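PDB 2A61: transcriptional regulator Tm0710 from Thermotoga maritima, which probably binds DNA as a dimer of winged helix-turn-helix domains and regulates transcription, as other members of the MarR family do. Local coordinates for residues 74-80 and 91-97; 47-53 and 88-92; 32-38 and 67-71. All blocks are in the same frame, centred on the assembly; numbering follows the deposited sequence.

Interaction 1: 74-80 and 91-97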
loop_
_atom_site.group_PDB
_atom_site.type_symbol
_atom_site.label_atom_id
_atom_site.label_comp_id
_atom_site.label_asym_id
_atom_site.label_seq_id
_atom_site.Cartn_x
_atom_site.Cartn_y
_atom_site.Cartn_z
ATOM N N ASP A 74 -21.816 -11.000 -1.933
ATOM C CA ASP A 74 -21.860 -10.189 -3.171
ATOM C C ASP A 74 -21.165 -10.792 -4.404
ATOM O O ASP A 74 -21.158 -10.178 -5.466
ATOM C CB ASP A 74 -21.382 -8.742 -2.911
ATOM C CG ASP A 74 -22.226 -8.004 -1.836
ATOM O OD1 ASP A 74 -23.439 -8.289 -1.689
ATOM O OD2 ASP A 74 -21.666 -7.142 -1.133
ATOM N N GLY A 75 -20.610 -11.999 -4.267
ATOM C CA GLY A 75 -20.062 -12.759 -5.395
ATOM C C GLY A 75 -18.620 -12.457 -5.765
ATOM O O GLY A 75 -18.213 -12.782 -6.882
ATOM N N TYR A 76 -17.865 -11.802 -4.874
ATOM C CA TYR A 76 -16.419 -11.485 -5.139
ATOM C C TYR A 76 -15.412 -12.557 -4.682
ATOM O O TYR A 76 -14.315 -12.719 -5.275
ATOM C CB TYR A 76 -16.054 -10.122 -4.509
ATOM C CG TYR A 76 -16.870 -8.990 -5.070
ATOM C CD1 TYR A 76 -16.649 -8.538 -6.371
ATOM C CD2 TYR A 76 -17.895 -8.388 -4.320
ATOM C CE1 TYR A 76 -17.397 -7.518 -6.910
ATOM C CE2 TYR A 76 -18.668 -7.345 -4.873
ATOM C CZ TYR A 76 -18.398 -6.926 -6.162
ATOM O OH TYR A 76 -19.125 -5.933 -6.764
ATOM N N LEU A 77 -15.821 -13.295 -3.651
ATOM C CA LEU A 77 -15.093 -14.408 -3.088
ATOM C C LEU A 77 -15.992 -15.643 -3.020
ATOM O O LEU A 77 -17.208 -15.542 -2.960
ATOM C CB LEU A 77 -14.655 -14.096 -1.645
ATOM C CG LEU A 77 -13.482 -13.116 -1.526
ATOM C CD1 LEU A 77 -13.018 -13.007 -0.097
ATOM C CD2 LEU A 77 -12.340 -13.571 -2.375
ATOM N N THR A 78 -15.367 -16.798 -2.991
ATOM C CA THR A 78 -16.047 -18.039 -2.616
ATOM C C THR A 78 -15.107 -18.795 -1.693
ATOM O O THR A 78 -14.126 -18.203 -1.181
ATOM C CB THR A 78 -16.599 -18.819 -3.856
ATOM O OG1 THR A 78 -17.432 -19.888 -3.415
ATOM C CG2 THR A 78 -15.494 -19.363 -4.786
ATOM N N ARG A 79 -15.379 -20.081 -1.487
ATOM C CA ARG A 79 -14.777 -20.878 -0.441
ATOM C C ARG A 79 -14.487 -22.274 -1.038
ATOM O O ARG A 79 -15.217 -22.742 -1.904
ATOM C CB ARG A 79 -15.877 -21.047 0.591
ATOM C CG ARG A 79 -15.484 -21.415 1.944
ATOM C CD ARG A 79 -16.751 -21.272 2.753
ATOM N NE ARG A 79 -16.850 -19.943 3.338
ATOM C CZ ARG A 79 -16.962 -19.722 4.641
ATOM N NH1 ARG A 79 -17.021 -20.737 5.486
ATOM N NH2 ARG A 79 -16.990 -18.487 5.098
ATOM N N THR A 80 -13.431 -22.923 -0.551
ATOM C CA THR A 80 -13.131 -24.314 -0.861
ATOM C C THR A 80 -12.490 -25.016 0.370
ATOM O O THR A 80 -11.753 -24.394 1.146
ATOM C CB THR A 80 -12.285 -24.425 -2.175
ATOM O OG1 THR A 80 -12.167 -25.800 -2.566
ATOM C CG2 THR A 80 -10.893 -23.775 -1.998
ATOM N N LEU A 91 -10.380 -19.192 1.332
ATOM C CA LEU A 91 -11.114 -18.236 0.505
ATOM C C LEU A 91 -10.448 -18.100 -0.843
ATOM O O LEU A 91 -9.216 -17.940 -0.925
ATOM C CB LEU A 91 -11.243 -16.867 1.221
ATOM C CG LEU A 91 -12.048 -17.225 2.501
ATOM C CD1 LEU A 91 -11.548 -16.610 3.788
ATOM C CD2 LEU A 91 -13.552 -17.145 2.283
ATOM N N VAL A 92 -11.249 -18.191 -1.891
ATOM C CA VAL A 92 -10.746 -18.087 -3.258
ATOM C C VAL A 92 -11.522 -17.004 -4.012
ATOM O O VAL A 92 -12.635 -16.691 -3.670
ATOM C CB VAL A 92 -10.790 -19.429 -4.032
ATOM C CG1 VAL A 92 -9.783 -20.462 -3.413
ATOM C CG2 VAL A 92 -12.134 -20.054 -3.983
ATOM N N ILE A 93 -10.923 -16.457 -5.063
ATOM C CA ILE A 93 -11.541 -15.339 -5.772
ATOM C C ILE A 93 -12.417 -15.887 -6.898
ATOM O O ILE A 93 -12.141 -16.956 -7.456
ATOM C CB ILE A 93 -10.442 -14.365 -6.312
ATOM C CG1 ILE A 93 -10.996 -12.986 -6.701
ATOM C CG2 ILE A 93 -9.626 -15.017 -7.466
ATOM C CD1 ILE A 93 -9.923 -11.853 -6.807
ATOM N N THR A 94 -13.461 -15.150 -7.234
ATOM C CA THR A 94 -14.325 -15.486 -8.360
ATOM C C THR A 94 -13.938 -14.632 -9.576
ATOM O O THR A 94 -13.125 -13.725 -9.462
ATOM C CB THR A 94 -15.821 -15.181 -8.037
ATOM O OG1 THR A 94 -15.963 -13.801 -7.735
ATOM C CG2 THR A 94 -16.315 -15.966 -6.834
ATOM N N ARG A 95 -14.558 -14.912 -10.726
ATOM C CA ARG A 95 -14.403 -14.089 -11.897
ATOM C C ARG A 95 -14.763 -12.647 -11.631
ATOM O O ARG A 95 -14.071 -11.718 -12.088
ATOM C CB ARG A 95 -15.355 -14.562 -12.988
ATOM C CG ARG A 95 -14.750 -14.708 -14.353
ATOM C CD ARG A 95 -14.215 -13.440 -15.003
ATOM N NE ARG A 95 -12.753 -13.411 -14.909
ATOM C CZ ARG A 95 -11.946 -12.507 -15.474
ATOM N NH1 ARG A 95 -12.425 -11.503 -16.243
ATOM N NH2 ARG A 95 -10.636 -12.615 -15.254
ATOM N N LYS A 96 -15.888 -12.458 -10.943
ATOM C CA LYS A 96 -16.353 -11.139 -10.595
ATOM C C LYS A 96 -15.345 -10.403 -9.717
ATOM O O LYS A 96 -15.139 -9.203 -9.885
ATOM C CB LYS A 96 -17.680 -11.235 -9.883
ATOM C CG LYS A 96 -18.336 -9.883 -9.659
ATOM C CD LYS A 96 -19.684 -10.066 -8.999
ATOM C CE LYS A 96 -20.381 -8.722 -8.734
ATOM N NZ LYS A 96 -21.549 -9.021 -7.891
ATOM N N GLY A 97 -14.754 -11.123 -8.764
ATOM C CA GLY A 97 -13.663 -10.578 -7.929
ATOM C C GLY A 97 -12.457 -10.175 -8.778
ATOM O O GLY A 97 -11.869 -9.120 -8.539
#
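K96 and T94 take up the successive carbonyl groups of D74, G75 and Y76, just past the end of helix 61-73. K96 stretches out from the first turn of helix 95-119: with CG opposite its backbone N (chi1 -172°) and the chain extended beyond, NZ donates to D74 O at 2.7 Å, nearly in line with the carbonyl bond. On the way its aliphatic part runs obliquely past Y76, K96 CG lying 3.7 Å from Y76 CE1, and NZ makes an off-centre cation-pi contact 4.6 Å from the centroid of the Y76 ring. T94 OG1 donates to G75 O at 2.6 Å and, as the N-cap of helix 95-119, accepts from G97 N at 3.1 Å; a chi1 of 59° sets the hydroxyl where both are within range. T94 N gives a longer bond, 3.2 Å, to Y76 O. The same oxygen receives a CA-H...O contact from G97, where a side chain would collide with it. G75, with positive phi, closes helix 61-73 in a Schellman motif.

Beyond this turn the chain enters the wing of the winged helix-turn-helix fold, the antiparallel hairpin of strands 77-82 and 88-93. T78 and V92 form a hydrogen-bonded pair of it, T78 N to V92 O at 2.8 Å and V92 N to T78 O at 3.0 Å, flanked by the non-hydrogen-bonded pairs L77-I93 and R79-L91. On one face, beside T80, the T78 and V92 side chains meet through their CG2 methyls. On the other, L77 turns to I38 and I42 of helix 33-45, L91 packs against V68, and R79 is held by a salt bridge to E72.

Interaction 2: 47-53 and 88-92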
loop_
_atom_site.group_PDB
_atom_site.type_symbol
_atom_site.label_atom_id
_atom_site.label_comp_id
_atom_site.label_asym_id
_atom_site.label_seq_id
_atom_site.Cartn_x
_atom_site.Cartn_y
_atom_site.Cartn_z
ATOM N N PRO A 47 -5.387 -18.806 -2.919
ATOM C CA PRO A 47 -6.261 -19.181 -1.795
ATOM C C PRO A 47 -5.628 -18.830 -0.462
ATOM O O PRO A 47 -4.418 -19.060 -0.250
ATOM C CB PRO A 47 -6.405 -20.700 -1.927
ATOM C CG PRO A 47 -6.100 -20.988 -3.369
ATOM C CD PRO A 47 -5.177 -19.918 -3.870
ATOM N N LYS A 48 -6.423 -18.242 0.427
ATOM C CA LYS A 48 -5.927 -17.823 1.705
ATOM C C LYS A 48 -6.843 -18.364 2.796
ATOM O O LYS A 48 -8.090 -18.332 2.670
ATOM C CB LYS A 48 -5.833 -16.287 1.801
ATOM C CG LYS A 48 -4.872 -15.628 0.886
ATOM C CD LYS A 48 -3.416 -16.027 1.293
ATOM C CE LYS A 48 -2.369 -15.328 0.444
ATOM N NZ LYS A 48 -0.964 -15.680 0.894
ATOM N N ARG A 49 -6.220 -18.828 3.889
ATOM C CA ARG A 49 -6.995 -19.230 5.081
ATOM C C ARG A 49 -7.461 -17.956 5.790
ATOM O O ARG A 49 -6.816 -16.909 5.660
ATOM C CB ARG A 49 -6.109 -20.049 6.053
ATOM C CG ARG A 49 -5.377 -21.239 5.378
ATOM C CD ARG A 49 -4.517 -21.992 6.386
ATOM N NE ARG A 49 -3.913 -23.213 5.799
ATOM C CZ ARG A 49 -4.503 -24.409 5.803
ATOM N NH1 ARG A 49 -5.723 -24.553 6.299
ATOM N NH2 ARG A 49 -3.886 -25.476 5.283
ATOM N N PRO A 50 -8.560 -18.044 6.567
ATOM C CA PRO A 50 -9.045 -16.875 7.287
ATOM C C PRO A 50 -8.019 -16.307 8.262
ATOM O O PRO A 50 -7.914 -15.114 8.369
ATOM C CB PRO A 50 -10.279 -17.404 8.038
ATOM C CG PRO A 50 -10.695 -18.583 7.301
ATOM C CD PRO A 50 -9.448 -19.217 6.757
ATOM N N GLY A 51 -7.258 -17.164 8.959
ATOM C CA GLY A 51 -6.127 -16.734 9.779
ATOM C C GLY A 51 -5.045 -15.959 9.056
ATOM O O GLY A 51 -4.510 -15.028 9.623
ATOM N N GLU A 52 -4.701 -16.353 7.821
ATOM C CA GLU A 52 -3.715 -15.633 6.993
ATOM C C GLU A 52 -4.196 -14.220 6.594
ATOM O O GLU A 52 -3.418 -13.253 6.537
ATOM C CB GLU A 52 -3.413 -16.444 5.729
ATOM C CG GLU A 52 -2.668 -17.790 6.046
ATOM C CD GLU A 52 -2.488 -18.738 4.847
ATOM O OE1 GLU A 52 -3.241 -18.632 3.871
ATOM O OE2 GLU A 52 -1.614 -19.659 4.913
ATOM N N LEU A 53 -5.482 -14.088 6.312
ATOM C CA LEU A 53 -6.080 -12.769 6.035
ATOM C C LEU A 53 -6.032 -11.852 7.266
ATOM O O LEU A 53 -5.780 -10.663 7.144
ATOM C CB LEU A 53 -7.520 -12.925 5.526
ATOM C CG LEU A 53 -7.695 -13.649 4.182
ATOM C CD1 LEU A 53 -9.235 -13.772 3.815
ATOM C CD2 LEU A 53 -6.934 -12.926 3.082
ATOM N N ALA A 88 -11.103 -27.016 8.216
ATOM C CA ALA A 88 -10.497 -25.793 7.706
ATOM C C ALA A 88 -10.978 -25.511 6.291
ATOM O O ALA A 88 -11.442 -26.414 5.615
ATOM C CB ALA A 88 -8.953 -25.953 7.740
ATOM N N TYR A 89 -10.859 -24.259 5.830
ATOM C CA TYR A 89 -11.247 -23.887 4.468
ATOM C C TYR A 89 -10.374 -22.740 3.943
ATOM O O TYR A 89 -9.683 -22.086 4.715
ATOM C CB TYR A 89 -12.744 -23.489 4.398
ATOM C CG TYR A 89 -13.098 -22.240 5.163
ATOM C CD1 TYR A 89 -13.107 -20.989 4.544
ATOM C CD2 TYR A 89 -13.447 -22.306 6.515
ATOM C CE1 TYR A 89 -13.454 -19.841 5.258
ATOM C CE2 TYR A 89 -13.801 -21.185 7.221
ATOM C CZ TYR A 89 -13.802 -19.947 6.597
ATOM O OH TYR A 89 -14.160 -18.830 7.338
ATOM N N PHE A 90 -10.433 -22.489 2.643
ATOM C CA PHE A 90 -9.689 -21.401 2.009
ATOM C C PHE A 90 -10.694 -20.490 1.348
ATOM O O PHE A 90 -11.742 -20.954 0.875
ATOM C CB PHE A 90 -8.718 -21.894 0.910
ATOM C CG PHE A 90 -7.520 -22.689 1.434
ATOM C CD1 PHE A 90 -6.300 -22.064 1.692
ATOM C CD2 PHE A 90 -7.626 -24.067 1.628
ATOM C CE1 PHE A 90 -5.183 -22.820 2.152
ATOM C CE2 PHE A 90 -6.523 -24.812 2.083
ATOM C CZ PHE A 90 -5.319 -24.175 2.335
ATOM N N LEU A 91 -10.380 -19.192 1.332
ATOM C CA LEU A 91 -11.114 -18.236 0.505
ATOM C C LEU A 91 -10.448 -18.100 -0.843
ATOM O O LEU A 91 -9.216 -17.940 -0.925
ATOM C CB LEU A 91 -11.243 -16.867 1.221
ATOM C CG LEU A 91 -12.048 -17.225 2.501
ATOM C CD1 LEU A 91 -11.548 -16.610 3.788
ATOM C CD2 LEU A 91 -13.552 -17.145 2.283
ATOM N N VAL A 92 -11.249 -18.191 -1.891
ATOM C CA VAL A 92 -10.746 -18.087 -3.258
ATOM C C VAL A 92 -11.522 -17.004 -4.012
ATOM O O VAL A 92 -12.635 -16.691 -3.670
ATOM C CB VAL A 92 -10.790 -19.429 -4.032
ATOM C CG1 VAL A 92 -9.783 -20.462 -3.413
ATOM C CG2 VAL A 92 -12.134 -20.054 -3.983
HETATM O O HOH W 1 -7.941 -22.590 6.887
#
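K48 and L91 are joined by two backbone hydrogen bonds, K48 N to L91 O at 3.1 Å and L91 N to K48 O at 2.8 Å, a single antiparallel hydrogen-bonded bridge. It sets the short extended piece before helix 50-57 against the wing hairpin, the place of the small first strand in winged-helix domains. A water extends the polar contact, accepting from R49 NH1 at 3.0 Å and donating to Y89 O at 2.8 Å. R49 NH1 also has a salt bridge to D82, and K48 NZ one to E45. E52 OE1 accepts from R49 N at the helix start, met from above the carboxylate plane.

Ring contacts follow. F90 CZ sits over the centre of the R49 guanidinium, 3.5 Å from R49 NH2, but the two planes are 45° apart, a tilted overlap, while A88 CB lies at the guanidinium edge. P50 comes over one face of the Y89 ring, P50 CG 3.5 Å from Y89 CZ. A chi1 of 66°, with Y89 CG between the backbone N and the carbonyl carbon, brings this ring back to the proline although its CB points away.

Among aliphatic contacts, P47 CB rests 3.7 Å from V92 CG1, and L53 CD1 meets L91 CD1 at the same distance of 3.7 Å.

L53 continues onto V68 of helix 61-73 and I38 of helix 33-45, and L91 reaches I42 of the latter helix. Strand 88-93 lies between strand 77-82, its hairpin partner, and the extended residues that lead into helix 50-57.

Interaction 3: 32-38 and 67-71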
loop_
_atom_site.group_PDB
_atom_site.type_symbol
_atom_site.label_atom_id
_atom_site.label_comp_id
_atom_site.label_asym_id
_atom_site.label_seq_id
_atom_site.Cartn_x
_atom_site.Cartn_y
_atom_site.Cartn_z
ATOM N N THR A 32 -14.634 -1.771 0.210
ATOM C CA THR A 32 -13.853 -0.918 1.106
ATOM C C THR A 32 -12.347 -1.231 0.921
ATOM O O THR A 32 -11.987 -2.295 0.376
ATOM C CB THR A 32 -14.231 -1.125 2.597
ATOM O OG1 THR A 32 -13.678 -2.375 3.048
ATOM C CG2 THR A 32 -15.808 -1.110 2.838
ATOM N N PRO A 33 -11.456 -0.306 1.357
ATOM C CA PRO A 33 -9.979 -0.581 1.305
ATOM C C PRO A 33 -9.515 -1.946 1.890
ATOM O O PRO A 33 -8.687 -2.644 1.266
ATOM C CB PRO A 33 -9.382 0.594 2.089
ATOM C CG PRO A 33 -10.408 1.731 1.846
ATOM C CD PRO A 33 -11.778 1.089 1.783
ATOM N N ALA A 34 -10.031 -2.317 3.066
ATOM C CA ALA A 34 -9.674 -3.572 3.684
ATOM C C ALA A 34 -10.229 -4.745 2.891
ATOM O O ALA A 34 -9.543 -5.764 2.726
ATOM C CB ALA A 34 -10.161 -3.624 5.119
ATOM N N GLN A 35 -11.452 -4.606 2.376
ATOM C CA GLN A 35 -11.999 -5.632 1.495
ATOM C C GLN A 35 -11.165 -5.804 0.227
ATOM O O GLN A 35 -10.962 -6.926 -0.228
ATOM C CB GLN A 35 -13.419 -5.317 1.103
ATOM C CG GLN A 35 -14.503 -5.547 2.199
ATOM C CD GLN A 35 -15.901 -5.311 1.609
ATOM O OE1 GLN A 35 -16.149 -4.256 1.031
ATOM N NE2 GLN A 35 -16.813 -6.309 1.737
ATOM N N PHE A 36 -10.750 -4.700 -0.380
ATOM C CA PHE A 36 -9.913 -4.779 -1.571
ATOM C C PHE A 36 -8.539 -5.422 -1.301
ATOM O O PHE A 36 -8.031 -6.183 -2.120
ATOM C CB PHE A 36 -9.700 -3.371 -2.170
ATOM C CG PHE A 36 -8.848 -3.366 -3.394
ATOM C CD1 PHE A 36 -9.291 -3.974 -4.564
ATOM C CD2 PHE A 36 -7.606 -2.746 -3.393
ATOM C CE1 PHE A 36 -8.480 -3.973 -5.710
ATOM C CE2 PHE A 36 -6.810 -2.752 -4.535
ATOM C CZ PHE A 36 -7.263 -3.368 -5.676
ATOM N N ASP A 37 -7.954 -5.100 -0.152
ATOM C CA ASP A 37 -6.685 -5.709 0.266
ATOM C C ASP A 37 -6.785 -7.256 0.370
ATOM O O ASP A 37 -5.837 -7.963 0.003
ATOM C CB ASP A 37 -6.234 -5.145 1.604
ATOM C CG ASP A 37 -5.687 -3.719 1.513
ATOM O OD1 ASP A 37 -5.140 -3.286 0.457
ATOM O OD2 ASP A 37 -5.840 -3.019 2.544
ATOM N N ILE A 38 -7.911 -7.762 0.888
ATOM C CA ILE A 38 -8.191 -9.211 0.851
ATOM C C ILE A 38 -8.287 -9.719 -0.588
ATOM O O ILE A 38 -7.681 -10.743 -0.934
ATOM C CB ILE A 38 -9.503 -9.569 1.574
ATOM C CG1 ILE A 38 -9.366 -9.283 3.083
ATOM C CG2 ILE A 38 -9.937 -10.981 1.237
ATOM C CD1 ILE A 38 -10.685 -9.322 3.791
ATOM N N LEU A 67 -15.784 -8.749 6.849
ATOM C CA LEU A 67 -15.334 -8.365 5.526
ATOM C C LEU A 67 -15.564 -9.439 4.455
ATOM O O LEU A 67 -15.992 -9.121 3.370
ATOM C CB LEU A 67 -13.831 -7.943 5.540
ATOM C CG LEU A 67 -13.402 -6.809 6.506
ATOM C CD1 LEU A 67 -11.886 -6.772 6.671
ATOM C CD2 LEU A 67 -13.931 -5.428 5.982
ATOM N N VAL A 68 -15.171 -10.683 4.759
ATOM C CA VAL A 68 -15.253 -11.829 3.832
ATOM C C VAL A 68 -16.726 -12.209 3.565
ATOM O O VAL A 68 -17.105 -12.494 2.443
ATOM C CB VAL A 68 -14.446 -12.999 4.404
ATOM C CG1 VAL A 68 -14.777 -14.312 3.691
ATOM C CG2 VAL A 68 -12.892 -12.662 4.319
ATOM N N LYS A 69 -17.533 -12.210 4.610
ATOM C CA LYS A 69 -18.979 -12.563 4.496
ATOM C C LYS A 69 -19.712 -11.708 3.460
ATOM O O LYS A 69 -20.540 -12.208 2.702
ATOM C CB LYS A 69 -19.624 -12.380 5.869
ATOM C CG LYS A 69 -21.124 -12.529 5.952
ATOM C CD LYS A 69 -21.602 -12.406 7.406
ATOM C CE LYS A 69 -21.360 -10.988 7.993
ATOM N NZ LYS A 69 -21.722 -10.888 9.432
ATOM N N ARG A 70 -19.394 -10.411 3.437
ATOM C CA ARG A 70 -19.973 -9.484 2.443
ATOM C C ARG A 70 -19.419 -9.764 1.050
ATOM O O ARG A 70 -20.140 -9.747 0.081
ATOM C CB ARG A 70 -19.605 -8.061 2.774
ATOM C CG ARG A 70 -20.555 -7.319 3.687
ATOM C CD ARG A 70 -20.075 -5.814 3.620
ATOM N NE ARG A 70 -19.131 -5.643 4.695
ATOM C CZ ARG A 70 -18.289 -4.639 4.845
ATOM N NH1 ARG A 70 -18.211 -3.665 3.953
ATOM N NH2 ARG A 70 -17.536 -4.637 5.914
ATOM N N LEU A 71 -18.117 -10.018 0.955
ATOM C CA LEU A 71 -17.525 -10.353 -0.348
ATOM C C LEU A 71 -18.087 -11.648 -0.931
ATOM O O LEU A 71 -18.208 -11.772 -2.145
ATOM C CB LEU A 71 -15.983 -10.419 -0.250
ATOM C CG LEU A 71 -15.247 -9.083 -0.071
ATOM C CD1 LEU A 71 -13.748 -9.307 0.234
ATOM C CD2 LEU A 71 -15.385 -8.169 -1.323
HETATM O O HOH W 2 -19.077 -2.775 1.889
#
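The helical segments 33-38 and 67-71 cross at 76° with their axes 10.1 Å apart, and Q35 and L67 bring their CA atoms nearest, 5.9 Å from each other. In the winged helix-turn-helix fold of MarR proteins this packs a core helix, 33-45, against helix 61-73, which holds the position of the DNA-recognition helix and probably serves as one here.

Q35 carries the polar part. Its CG lies beside the backbone N and opposite the carbonyl carbon (chi1 -75°), and the extended chain brings the amide to two jobs. Q35 OE1 accepts from T32 N at 3.0 Å, in the carbonyl plane and on a lone pair; Q35 N returns a bond to T32 OG1 at 3.2 Å, completing a capping box at the start of helix 33-45. On the other side Q35 NE2 points almost straight at L67 O, but at 3.4 Å the bond is weak. The Q35 side chain crosses that of R70 at about a right angle, its amide over one face of the guanidinium with the planes 32° apart and NE2 offset toward the rim. T32 CG2 meets the edge of that guanidinium, 3.7 Å from R70 NH1. L71 CG lies 3.7 Å from Q35 NE2. With an alanine at Q35, T32 N would probably lose its capping acceptor and a gap would open beside R70 and L71.

T32 OG1 also makes a hydrogen bond to G58 O of the second subunit, whose G58 also packs on A34 and L67, joining this corner to that subunit. Away from the amide the contact is aliphatic and buried. A34 CB touches L67 CD1, L53 and L57 of helix 50-57 close over I38, and I38 CD1 touches both V68 CG2 and L67 CB, 3.9 Å from L67 CB.

Overall arrangement
All three contacts lie on one side of the chain's centre, their own centres about 11 to 13 Å apart, within one winged helix-turn-helix domain. Interactions 1 and 2 share L91 and V92 on strand 88-93 and so the same sheet. Interaction 3 closes before interaction 1 opens, while the segments of 2 and 3 alternate along the chain: 32-38, 47-53, 67-71, 88-92. Helix 61-73 leads into strand 77-82, and probable hydrogen bonds from Y76 N and L77 N to L71 O connect interactions 3 and 1. The apolar sides of all three meet at V68, so the wing and the probable recognition helix are built on a common core, next to the second subunit at interaction 3.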